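Local coordinates for protein PrgX (PDB 2AWI) that serves as the receptor for the peptide sex pheromone cCF10 and probably binds DNA as a repressor in the control of conjugation, at residues Y254-F264 against H273-S284. The protein carries 1 engineered substitution. Sequence-based numbering, arbitrary orientation.
Sequences YLNAVNIINIF and HRSLVEELTKIS
Tyr-254 reaches across to Ser-284 with its CG anti to the backbone N (chi1 -168°), and its OH donates a hydrogen bond to Ser-284 OG, 2.7 Å away and in the plane of the ring at its edge. Ser-284 OG in turn donates to Leu-280 O at 2.8 Å, so the hydroxyl of the buried Tyr-254 is linked to the backbone through the serine. The two methyls of Leu-280 divide between neighbours: CD1 lies obliquely against the phenol of Tyr-254, 4.1 Å from its CZ, whereas CD2 meets Val-258 CG2. Ile-261 is the central knob, set in a hole formed by His-273, Leu-276, Val-277 and Leu-280. Its CG1 arm lies beside the backbone N (chi1 -70°) and carries CD1 to within 3.6 Å of Leu-280 CD2, while the CG2 branch touches Val-277 CG2 at 3.8 Å. His-273 turns its edge to the Ile-261 backbone, placing CD2 3.0 Å from Ile-261 O in the ring plane; Val-277 CG2 sits over one face of this imidazole, displaced toward its rim, and Tyr-298 packs edge-to-face with it. Phe-264 CD2 meets Leu-276 CD2 at 3.6 Å, the two side chains crossing at about a right angle. The axes of 254-264 and 273-284 approach to 9.2 Å and run antiparallel at 157°; helices 251-266 and 270-286 thus form a helical hairpin characteristic of TPR-like repeats.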
loop_
_atom_site.group_PDB
_atom_site.type_symbol
_atom_site.label_atom_id
_atom_site.label_comp_id
_atom_site.label_asym_id
_atom_site.label_seq_id
_atom_site.Cartn_x
_atom_site.Cartn_y
_atom_site.Cartn_z
ATOM N N TYR A 254 -8.679 5.659 -9.281
ATOM C CA TYR A 254 -9.514 5.084 -8.242
ATOM C C TYR A 254 -8.698 4.937 -6.971
ATOM O O TYR A 254 -9.195 5.171 -5.874
ATOM C CB TYR A 254 -10.057 3.723 -8.674
ATOM C CG TYR A 254 -11.147 3.199 -7.769
ATOM C CD1 TYR A 254 -10.842 2.603 -6.543
ATOM C CD2 TYR A 254 -12.489 3.344 -8.120
ATOM C CE1 TYR A 254 -11.855 2.166 -5.688
ATOM C CE2 TYR A 254 -13.507 2.913 -7.276
ATOM C CZ TYR A 254 -13.183 2.329 -6.064
ATOM O OH TYR A 254 -14.194 1.931 -5.230
ATOM N N LEU A 255 -7.440 4.546 -7.131
ATOM C CA LEU A 255 -6.541 4.383 -6.002
ATOM C C LEU A 255 -6.237 5.745 -5.374
ATOM O O LEU A 255 -6.255 5.883 -4.151
ATOM C CB LEU A 255 -5.244 3.713 -6.457
ATOM C CG LEU A 255 -5.429 2.350 -7.132
ATOM C CD1 LEU A 255 -4.065 1.762 -7.478
ATOM C CD2 LEU A 255 -6.201 1.413 -6.203
ATOM N N ASN A 256 -5.963 6.749 -6.209
ATOM C CA ASN A 256 -5.677 8.088 -5.705
ATOM C C ASN A 256 -6.831 8.552 -4.815
ATOM O O ASN A 256 -6.616 9.055 -3.712
ATOM C CB ASN A 256 -5.487 9.083 -6.858
ATOM C CG ASN A 256 -4.190 8.860 -7.634
ATOM O OD1 ASN A 256 -3.218 8.326 -7.107
ATOM N ND2 ASN A 256 -4.168 9.298 -8.887
ATOM N N ALA A 257 -8.056 8.367 -5.300
ATOM C CA ALA A 257 -9.241 8.763 -4.550
ATOM C C ALA A 257 -9.302 8.034 -3.217
ATOM O O ALA A 257 -9.543 8.657 -2.184
ATOM C CB ALA A 257 -10.501 8.481 -5.361
ATOM N N VAL A 258 -9.091 6.721 -3.238
ATOM C CA VAL A 258 -9.128 5.932 -2.007
ATOM C C VAL A 258 -8.020 6.403 -1.065
ATOM O O VAL A 258 -8.207 6.500 0.150
ATOM C CB VAL A 258 -8.932 4.412 -2.290
ATOM C CG1 VAL A 258 -9.026 3.615 -0.986
ATOM C CG2 VAL A 258 -9.986 3.914 -3.280
ATOM N N ASN A 259 -6.866 6.713 -1.640
ATOM C CA ASN A 259 -5.731 7.167 -0.863
ATOM C C ASN A 259 -6.016 8.516 -0.198
ATOM O O ASN A 259 -5.553 8.792 0.916
ATOM C CB ASN A 259 -4.505 7.254 -1.764
ATOM C CG ASN A 259 -3.262 7.623 -1.007
ATOM O OD1 ASN A 259 -3.060 7.191 0.128
ATOM N ND2 ASN A 259 -2.408 8.422 -1.634
ATOM N N ILE A 260 -6.792 9.354 -0.876
ATOM C CA ILE A 260 -7.137 10.644 -0.311
ATOM C C ILE A 260 -8.121 10.450 0.846
ATOM O O ILE A 260 -8.006 11.109 1.883
ATOM C CB ILE A 260 -7.719 11.572 -1.392
ATOM C CG1 ILE A 260 -6.587 11.987 -2.342
ATOM C CG2 ILE A 260 -8.384 12.792 -0.756
ATOM C CD1 ILE A 260 -7.002 12.943 -3.423
ATOM N N ILE A 261 -9.078 9.536 0.679
ATOM C CA ILE A 261 -10.045 9.257 1.738
ATOM C C ILE A 261 -9.265 8.823 2.980
ATOM O O ILE A 261 -9.611 9.180 4.105
ATOM C CB ILE A 261 -11.020 8.123 1.334
ATOM C CG1 ILE A 261 -11.957 8.613 0.228
ATOM C CG2 ILE A 261 -11.836 7.666 2.542
ATOM C CD1 ILE A 261 -13.008 7.602 -0.176
ATOM N N ASN A 262 -8.201 8.062 2.759
ATOM C CA ASN A 262 -7.367 7.574 3.846
ATOM C C ASN A 262 -6.607 8.696 4.558
ATOM O O ASN A 262 -6.394 8.631 5.768
ATOM C CB ASN A 262 -6.382 6.534 3.317
ATOM C CG ASN A 262 -5.358 6.125 4.352
ATOM O OD1 ASN A 262 -5.707 5.669 5.442
ATOM N ND2 ASN A 262 -4.082 6.288 4.017
ATOM N N ILE A 263 -6.190 9.715 3.811
ATOM C CA ILE A 263 -5.470 10.840 4.402
ATOM C C ILE A 263 -6.355 11.564 5.413
ATOM O O ILE A 263 -5.899 11.942 6.495
ATOM C CB ILE A 263 -5.015 11.841 3.321
ATOM C CG1 ILE A 263 -3.726 11.342 2.676
ATOM C CG2 ILE A 263 -4.798 13.207 3.920
ATOM C CD1 ILE A 263 -2.591 11.133 3.670
ATOM N N PHE A 264 -7.621 11.749 5.056
ATOM C CA PHE A 264 -8.562 12.424 5.934
ATOM C C PHE A 264 -8.703 11.649 7.232
ATOM O O PHE A 264 -8.961 12.228 8.285
ATOM C CB PHE A 264 -9.934 12.572 5.246
ATOM C CG PHE A 264 -10.015 13.747 4.304
ATOM C CD1 PHE A 264 -9.923 15.054 4.791
ATOM C CD2 PHE A 264 -10.140 13.554 2.930
ATOM C CE1 PHE A 264 -9.947 16.154 3.922
ATOM C CE2 PHE A 264 -10.165 14.647 2.050
ATOM C CZ PHE A 264 -10.068 15.948 2.547
ATOM N N HIS A 273 -14.101 12.148 6.359
ATOM C CA HIS A 273 -13.724 10.783 6.011
ATOM C C HIS A 273 -14.983 9.952 5.861
ATOM O O HIS A 273 -15.113 9.152 4.940
ATOM C CB HIS A 273 -12.842 10.178 7.108
ATOM C CG HIS A 273 -12.495 8.738 6.880
ATOM N ND1 HIS A 273 -13.148 7.705 7.518
ATOM C CD2 HIS A 273 -11.577 8.159 6.069
ATOM C CE1 HIS A 273 -12.647 6.552 7.109
ATOM N NE2 HIS A 273 -11.692 6.801 6.229
ATOM N N ARG A 274 -15.903 10.162 6.791
ATOM C CA ARG A 274 -17.178 9.473 6.827
ATOM C C ARG A 274 -17.958 9.740 5.536
ATOM O O ARG A 274 -18.350 8.810 4.836
ATOM C CB ARG A 274 -17.970 9.975 8.036
ATOM C CG ARG A 274 -19.236 9.209 8.381
ATOM C CD ARG A 274 -20.020 9.990 9.435
ATOM N NE ARG A 274 -21.045 9.199 10.113
ATOM C CZ ARG A 274 -22.064 8.595 9.508
ATOM N NH1 ARG A 274 -22.208 8.680 8.191
ATOM N NH2 ARG A 274 -22.949 7.914 10.226
ATOM N N SER A 275 -18.160 11.015 5.216
ATOM C CA SER A 275 -18.914 11.390 4.023
ATOM C C SER A 275 -18.281 10.916 2.714
ATOM O O SER A 275 -18.987 10.541 1.780
ATOM C CB SER A 275 -19.111 12.906 3.972
ATOM O OG SER A 275 -18.134 13.516 3.155
ATOM N N LEU A 276 -16.956 10.929 2.635
ATOM C CA LEU A 276 -16.288 10.483 1.422
ATOM C C LEU A 276 -16.409 8.973 1.232
ATOM O O LEU A 276 -16.503 8.489 0.103
ATOM C CB LEU A 276 -14.820 10.907 1.440
ATOM C CG LEU A 276 -14.516 12.244 0.750
ATOM C CD1 LEU A 276 -15.619 13.256 1.014
ATOM C CD2 LEU A 276 -13.169 12.762 1.240
ATOM N N VAL A 277 -16.408 8.227 2.333
ATOM C CA VAL A 277 -16.551 6.779 2.251
ATOM C C VAL A 277 -17.944 6.456 1.707
ATOM O O VAL A 277 -18.096 5.613 0.816
ATOM C CB VAL A 277 -16.377 6.105 3.639
ATOM C CG1 VAL A 277 -16.805 4.646 3.571
ATOM C CG2 VAL A 277 -14.924 6.184 4.072
ATOM N N GLU A 278 -18.957 7.135 2.242
ATOM C CA GLU A 278 -20.328 6.925 1.801
ATOM C C GLU A 278 -20.424 7.294 0.325
ATOM O O GLU A 278 -21.009 6.559 -0.474
ATOM C CB GLU A 278 -21.287 7.788 2.623
ATOM C CG GLU A 278 -21.185 7.540 4.122
ATOM C CD GLU A 278 -22.102 8.433 4.936
ATOM O OE1 GLU A 278 -22.064 9.666 4.740
ATOM O OE2 GLU A 278 -22.853 7.897 5.779
ATOM N N GLU A 279 -19.826 8.431 -0.027
ATOM C CA GLU A 279 -19.835 8.907 -1.405
ATOM C C GLU A 279 -19.269 7.862 -2.350
ATOM O O GLU A 279 -19.942 7.431 -3.281
ATOM C CB GLU A 279 -19.028 10.210 -1.535
ATOM C CG GLU A 279 -19.888 11.467 -1.651
ATOM C CD GLU A 279 -19.112 12.764 -1.438
ATOM O OE1 GLU A 279 -18.078 12.971 -2.106
ATOM O OE2 GLU A 279 -19.548 13.585 -0.603
ATOM N N LEU A 280 -18.034 7.448 -2.101
ATOM C CA LEU A 280 -17.370 6.461 -2.946
ATOM C C LEU A 280 -18.108 5.122 -3.007
ATOM O O LEU A 280 -18.006 4.398 -3.997
ATOM C CB LEU A 280 -15.934 6.236 -2.464
ATOM C CG LEU A 280 -15.094 5.252 -3.284
ATOM C CD1 LEU A 280 -14.926 5.780 -4.703
ATOM C CD2 LEU A 280 -13.743 5.055 -2.625
ATOM N N THR A 281 -18.845 4.794 -1.952
ATOM C CA THR A 281 -19.593 3.541 -1.913
ATOM C C THR A 281 -20.747 3.592 -2.909
ATOM O O THR A 281 -21.039 2.608 -3.593
ATOM C CB THR A 281 -20.165 3.268 -0.501
ATOM O OG1 THR A 281 -19.089 3.119 0.432
ATOM C CG2 THR A 281 -20.997 1.996 -0.498
ATOM N N LYS A 282 -21.396 4.747 -2.991
ATOM C CA LYS A 282 -22.515 4.921 -3.905
ATOM C C LYS A 282 -22.009 5.077 -5.333
ATOM O O LYS A 282 -22.595 4.538 -6.272
ATOM C CB LYS A 282 -23.345 6.133 -3.483
ATOM C CG LYS A 282 -23.901 6.006 -2.068
ATOM C CD LYS A 282 -24.732 7.210 -1.660
ATOM C CE LYS A 282 -25.250 7.055 -0.231
ATOM N NZ LYS A 282 -26.153 8.171 0.188
ATOM N N ILE A 283 -20.913 5.807 -5.493
ATOM C CA ILE A 283 -20.331 6.005 -6.810
ATOM C C ILE A 283 -19.997 4.631 -7.384
ATOM O O ILE A 283 -20.411 4.288 -8.491
ATOM C CB ILE A 283 -19.020 6.824 -6.738
ATOM C CG1 ILE A 283 -19.287 8.218 -6.162
ATOM C CG2 ILE A 283 -18.408 6.942 -8.125
ATOM C CD1 ILE A 283 -20.060 9.134 -7.088
ATOM N N SER A 284 -19.248 3.850 -6.607
ATOM C CA SER A 284 -18.821 2.509 -7.003
ATOM C C SER A 284 -19.967 1.564 -7.365
ATOM O O SER A 284 -19.843 0.755 -8.285
ATOM C CB SER A 284 -17.978 1.879 -5.890
ATOM O OG SER A 284 -16.755 2.576 -5.730
#